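Local coordinates for protein transcriptional regulator, TetR family (Agrobacterium tumefaciens, PDB 2G7S) that probably acts as a dimeric, DNA-binding transcriptional regulator of the TetR family, pairing a helix-turn-helix domain with an all-helical ligand-binding and dimerisation domain, at residues A[104-113]-A[122-130]. Numbering follows the deposited sequence. Where two conformers were deposited one is given.
Sequences CVCALLASEI and LEVRAHFRS
Val124 pushes both its methyls into the side of the short helix 105-110, the central touch between this helix and the long helix 118-144 in the all-helical C-terminal domain of a TetR-type regulator. The segment axes pass 9.2 Å apart at a crossing angle of -121°, and Cys106 and Val124 bring the backbones nearest. A chi1 of 172° turns CG1 of Val124 toward the Cys106 carbonyl, 3.5 Å from its O, and CG2 toward Leu109, 3.7 Å from CB of Leu109.

One turn on, Phe128 slides in beside Val124. Its edge meets Cys106 O nearly in the ring plane, CE1 standing 3.7 Å from that oxygen, which already accepts the helix bond from Ala110 N. The CB of Ala110 approaches the same ring obliquely, 3.5 Å from CZ. His166 of helix 154-173 meets this ring within the chain, and His175 of the second subunit meets it from across the dimer interface.

His127 lies against the side chain of Cys106, its ring slanted, with Cys106 CB 3.5 Å from His127 CD2. Cys106 SG sits 4.3 Å from the His127 ring centroid, 36° off the normal. SG of Cys104, the N-cap residue, comes at the same ring obliquely, though its position is less certain.

At the far end Arg125 starts off pointing away from the short helix, but its extended chain returns the guanidinium past Ile113. NH1 donates to Arg173 O of the second subunit, while CG2 of Ile113 lies over one guanidinium face, 3.8 Å from that same NH1.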
ATOM      1  N   CYS A 104       6.397  -6.594   1.085  1.00  8.35           N
ATOM      2  CA  CYS A 104       5.644  -7.800   1.410  1.00  7.53           C
ATOM      3  C   CYS A 104       4.780  -8.203   0.178  1.00  7.19           C
ATOM      4  O   CYS A 104       4.044  -7.385  -0.365  1.00  7.54           O
ATOM      5  CB  CYS A 104       4.771  -7.466   2.610  1.00 10.10           C
ATOM      6  SG  CYS A 104       3.545  -8.816   2.936  1.00  8.57           S
ATOM      7  N   VAL A 105       4.885  -9.467  -0.253  1.00  7.42           N
ATOM      8  CA  VAL A 105       4.081  -9.971  -1.367  1.00  7.59           C
ATOM      9  C   VAL A 105       2.613  -9.733  -1.117  1.00  5.90           C
ATOM     10  O   VAL A 105       1.865  -9.378  -2.043  1.00  7.67           O
ATOM     11  CB  VAL A 105       4.346 -11.526  -1.422  1.00 10.41           C
ATOM     12  CG1 VAL A 105       3.309 -12.221  -2.325  1.00 12.97           C
ATOM     13  CG2 VAL A 105       5.778 -11.846  -1.865  1.00 14.34           C
ATOM     14  N   CYS A 106       2.175  -9.985   0.134  1.00  7.29           N
ATOM     15  CA  CYS A 106       0.730  -9.919   0.399  1.00  6.50           C
ATOM     16  C   CYS A 106       0.285  -8.459   0.482  1.00  6.37           C
ATOM     17  O   CYS A 106      -0.805  -8.120   0.016  1.00  7.33           O
ATOM     18  CB  CYS A 106       0.357 -10.643   1.662  1.00  7.64           C
ATOM     19  SG  CYS A 106       0.501 -12.444   1.387  1.00 10.48           S
ATOM     20  N   ALA A 107       1.110  -7.568   1.056  1.00  6.98           N
ATOM     21  CA  ALA A 107       0.702  -6.186   1.091  1.00  7.33           C
ATOM     22  C   ALA A 107       0.565  -5.641  -0.349  1.00  6.85           C
ATOM     23  O   ALA A 107      -0.310  -4.808  -0.650  1.00  7.85           O
ATOM     24  CB  ALA A 107       1.727  -5.356   1.920  1.00  7.71           C
ATOM     25  N   LEU A 108       1.495  -6.034  -1.229  1.00  6.53           N
ATOM     26  CA  LEU A 108       1.448  -5.544  -2.588  1.00  6.91           C
ATOM     27  C   LEU A 108       0.185  -6.075  -3.272  1.00  6.88           C
ATOM     28  O   LEU A 108      -0.545  -5.335  -3.941  1.00  8.26           O
ATOM     29  CB  LEU A 108       2.783  -5.918  -3.370  1.00  8.69           C
ATOM     30  CG  LEU A 108       3.182  -4.915  -4.518  1.00  9.98           C
ATOM     31  CD1 LEU A 108       4.609  -5.179  -4.980  1.00 12.81           C
ATOM     32  CD2 LEU A 108       2.260  -4.787  -5.685  1.00 17.99           C
ATOM     33  N   LEU A 109      -0.021  -7.395  -3.184  1.00  6.47           N
ATOM     34  CA  LEU A 109      -1.199  -7.960  -3.851  1.00  5.95           C
ATOM     35  C   LEU A 109      -2.486  -7.347  -3.277  1.00  6.44           C
ATOM     36  O   LEU A 109      -3.459  -7.261  -4.011  1.00  7.71           O
ATOM     37  CB  LEU A 109      -1.227  -9.470  -3.676  1.00  7.13           C
ATOM     38  CG  LEU A 109      -0.186 -10.224  -4.525  1.00  8.72           C
ATOM     39  CD1 LEU A 109      -0.077 -11.687  -4.079  1.00 10.02           C
ATOM     40  CD2 LEU A 109      -0.514 -10.196  -6.049  1.00 11.99           C
ATOM     41  N   ALA A 110      -2.498  -7.012  -1.979  1.00  6.94           N
ATOM     42  CA  ALA A 110      -3.743  -6.467  -1.441  1.00  7.07           C
ATOM     43  C   ALA A 110      -4.183  -5.219  -2.175  1.00  6.68           C
ATOM     44  O   ALA A 110      -5.377  -4.954  -2.256  1.00  8.31           O
ATOM     45  CB  ALA A 110      -3.554  -6.161   0.060  1.00  7.78           C
ATOM     46  N   SER A 111      -3.245  -4.431  -2.715  0.50  6.44           N
ATOM     47  CA  SER A 111      -3.659  -3.203  -3.380  0.50  6.98           C
ATOM     48  C   SER A 111      -4.350  -3.485  -4.689  0.50  6.91           C
ATOM     49  O   SER A 111      -4.900  -2.562  -5.295  0.50  7.45           O
ATOM     50  CB  SER A 111      -2.456  -2.335  -3.691  0.50  5.37           C
ATOM     51  OG  SER A 111      -1.636  -2.955  -4.686  0.50  5.60           O
ATOM     52  N   GLU A 112      -4.262  -4.730  -5.142  1.00  6.73           N
ATOM     53  CA  GLU A 112      -4.858  -5.091  -6.466  1.00  7.83           C
ATOM     54  C   GLU A 112      -6.054  -6.039  -6.314  1.00  7.59           C
ATOM     55  O   GLU A 112      -6.511  -6.634  -7.316  1.00  8.29           O
ATOM     56  CB  GLU A 112      -3.835  -5.856  -7.304  1.00 12.23           C
ATOM     57  CG  GLU A 112      -2.553  -5.365  -7.369  1.00 16.65           C
ATOM     58  CD  GLU A 112      -1.566  -6.279  -8.120  1.00 13.70           C
ATOM     59  OE1 GLU A 112      -1.293  -7.475  -7.866  1.00 13.21           O
ATOM     60  OE2 GLU A 112      -0.857  -5.637  -8.812  1.00 21.52           O
ATOM     61  N   ILE A 113      -6.512  -6.268  -5.070  1.00  7.48           N
ATOM     62  CA  ILE A 113      -7.588  -7.257  -4.853  1.00  8.16           C
ATOM     63  C   ILE A 113      -8.724  -7.275  -5.873  1.00  6.88           C
ATOM     64  O   ILE A 113      -9.139  -8.351  -6.308  1.00  9.00           O
ATOM     65  CB  ILE A 113      -8.077  -7.213  -3.381  1.00  8.10           C
ATOM     66  CG1 ILE A 113      -7.051  -8.040  -2.537  1.00  9.28           C
ATOM     67  CG2 ILE A 113      -9.492  -7.749  -3.241  1.00  8.69           C
ATOM     68  CD1 ILE A 113      -7.237  -7.908  -1.033  1.00  9.56           C
ATOM     69  N   LEU A 122      -8.094 -15.046  -1.337  1.00  8.77           N
ATOM     70  CA  LEU A 122      -8.240 -15.782  -0.076  1.00  9.69           C
ATOM     71  C   LEU A 122      -6.874 -15.852   0.628  1.00  8.62           C
ATOM     72  O   LEU A 122      -6.807 -15.676   1.865  1.00 11.18           O
ATOM     73  CB  LEU A 122      -8.761 -17.222  -0.348  1.00 11.54           C
ATOM     74  CG  LEU A 122     -10.169 -17.327  -0.833  1.00 16.34           C
ATOM     75  CD1 LEU A 122     -10.425 -18.872  -1.153  1.00 19.81           C
ATOM     76  CD2 LEU A 122     -11.139 -16.844   0.239  1.00 20.40           C
ATOM     77  N   GLU A 123      -5.817 -16.184  -0.122  1.00  9.58           N
ATOM     78  CA  GLU A 123      -4.493 -16.313   0.494  1.00  9.21           C
ATOM     79  C   GLU A 123      -3.983 -14.966   1.041  1.00  9.27           C
ATOM     80  O   GLU A 123      -3.416 -14.885   2.158  1.00 10.25           O
ATOM     81  CB  GLU A 123      -3.487 -16.845  -0.532  1.00 11.67           C
ATOM     82  CG  GLU A 123      -3.701 -18.328  -0.906  1.00 13.55           C
ATOM     83  CD  GLU A 123      -3.230 -19.304   0.163  1.00 17.06           C
ATOM     84  OE1 GLU A 123      -2.397 -18.917   0.996  1.00 21.51           O
ATOM     85  OE2 GLU A 123      -3.693 -20.475   0.121  1.00 23.80           O
ATOM     86  N   VAL A 124      -4.231 -13.923   0.284  1.00  8.09           N
ATOM     87  CA  VAL A 124      -3.759 -12.573   0.718  1.00  8.02           C
ATOM     88  C   VAL A 124      -4.492 -12.168   1.995  1.00  7.96           C
ATOM     89  O   VAL A 124      -3.870 -11.673   2.967  1.00  9.08           O
ATOM     90  CB  VAL A 124      -3.993 -11.551  -0.403  1.00  9.02           C
ATOM     91  CG1 VAL A 124      -3.703 -10.131   0.079  1.00  9.33           C
ATOM     92  CG2 VAL A 124      -3.071 -11.925  -1.596  1.00 10.13           C
ATOM     93  N   ARG A 125      -5.807 -12.331   2.024  1.00  9.94           N
ATOM     94  CA  ARG A 125      -6.551 -11.908   3.220  1.00 10.85           C
ATOM     95  C   ARG A 125      -6.144 -12.742   4.400  1.00 11.78           C
ATOM     96  O   ARG A 125      -6.105 -12.205   5.526  1.00 12.85           O
ATOM     97  CB  ARG A 125      -8.074 -11.953   2.945  1.00 11.89           C
ATOM     98  CG  ARG A 125      -8.555 -10.854   2.010  1.00 13.45           C
ATOM     99  CD  ARG A 125     -10.046 -10.889   1.698  1.00 15.74           C
ATOM    100  NE  ARG A 125     -10.386  -9.588   1.088  1.00 16.30           N
ATOM    101  CZ  ARG A 125     -11.425  -9.325   0.279  1.00 15.78           C
ATOM    102  NH1 ARG A 125     -11.647  -8.100  -0.117  1.00 16.99           N
ATOM    103  NH2 ARG A 125     -12.160 -10.341  -0.212  1.00 19.57           N
ATOM    104  N   ALA A 126      -5.827 -14.019   4.208  1.00 12.00           N
ATOM    105  CA  ALA A 126      -5.411 -14.882   5.312  1.00 13.08           C
ATOM    106  C   ALA A 126      -4.105 -14.371   5.933  1.00 11.88           C
ATOM    107  O   ALA A 126      -3.912 -14.485   7.172  1.00 12.20           O
ATOM    108  CB  ALA A 126      -5.277 -16.324   4.835  1.00 14.28           C
ATOM    109  N   HIS A 127      -3.197 -13.845   5.104  1.00 10.18           N
ATOM    110  CA  HIS A 127      -1.975 -13.290   5.687  1.00  8.75           C
ATOM    111  C   HIS A 127      -2.324 -12.068   6.576  1.00  7.68           C
ATOM    112  O   HIS A 127      -1.771 -11.908   7.651  1.00  8.48           O
ATOM    113  CB  HIS A 127      -1.076 -12.807   4.584  1.00  9.19           C
ATOM    114  CG  HIS A 127       0.087 -12.031   5.096  1.00  8.60           C
ATOM    115  ND1 HIS A 127       1.159 -12.624   5.729  1.00 10.54           N
ATOM    116  CD2 HIS A 127       0.314 -10.684   5.116  1.00  8.14           C
ATOM    117  CE1 HIS A 127       2.015 -11.680   6.095  1.00 10.83           C
ATOM    118  NE2 HIS A 127       1.519 -10.487   5.759  1.00  9.08           N
ATOM    119  N   PHE A 128      -3.191 -11.176   6.090  1.00  7.94           N
ATOM    120  CA  PHE A 128      -3.511  -9.985   6.906  1.00  7.85           C
ATOM    121  C   PHE A 128      -4.097 -10.429   8.243  1.00  8.29           C
ATOM    122  O   PHE A 128      -3.777  -9.805   9.287  1.00  8.66           O
ATOM    123  CB  PHE A 128      -4.493  -9.049   6.168  1.00  9.34           C
ATOM    124  CG  PHE A 128      -3.839  -8.104   5.214  1.00  7.75           C
ATOM    125  CD1 PHE A 128      -3.107  -8.553   4.084  1.00  8.53           C
ATOM    126  CD2 PHE A 128      -3.919  -6.720   5.443  1.00  8.30           C
ATOM    127  CE1 PHE A 128      -2.509  -7.624   3.227  1.00  7.80           C
ATOM    128  CE2 PHE A 128      -3.361  -5.827   4.561  1.00  7.92           C
ATOM    129  CZ  PHE A 128      -2.617  -6.263   3.477  1.00  6.78           C
ATOM    130  N   ARG A 129      -5.098 -11.316   8.202  0.50  9.09           N
ATOM    131  CA  ARG A 129      -5.726 -11.669   9.487  0.50  9.63           C
ATOM    132  C   ARG A 129      -4.710 -12.332  10.378  0.50  8.64           C
ATOM    133  O   ARG A 129      -4.740 -12.100  11.596  0.50  8.70           O
ATOM    134  CB  ARG A 129      -6.935 -12.610   9.277  0.50 10.27           C
ATOM    135  CG  ARG A 129      -8.172 -12.020   8.577  0.50 15.07           C
ATOM    136  CD  ARG A 129      -9.296 -13.135   8.384  0.50 16.59           C
ATOM    137  NE  ARG A 129      -8.746 -14.489   8.473  0.50 19.39           N
ATOM    138  CZ  ARG A 129      -8.566 -15.371   7.478  0.50 20.68           C
ATOM    139  NH1 ARG A 129      -8.910 -15.093   6.225  0.50 19.26           N
ATOM    140  NH2 ARG A 129      -8.015 -16.536   7.738  0.50 17.77           N
ATOM    141  N   SER A 130      -3.826 -13.167   9.817  0.50  8.66           N
ATOM    142  CA  SER A 130      -2.838 -13.882  10.625  0.50  8.80           C
ATOM    143  C   SER A 130      -1.757 -12.950  11.246  0.50  8.27           C
ATOM    144  O   SER A 130      -1.449 -13.069  12.419  0.50  8.80           O
ATOM    145  CB  SER A 130      -2.212 -14.983   9.767  0.50 10.49           C
ATOM    146  OG  SER A 130      -1.070 -15.523  10.376  0.50 15.58           O
TER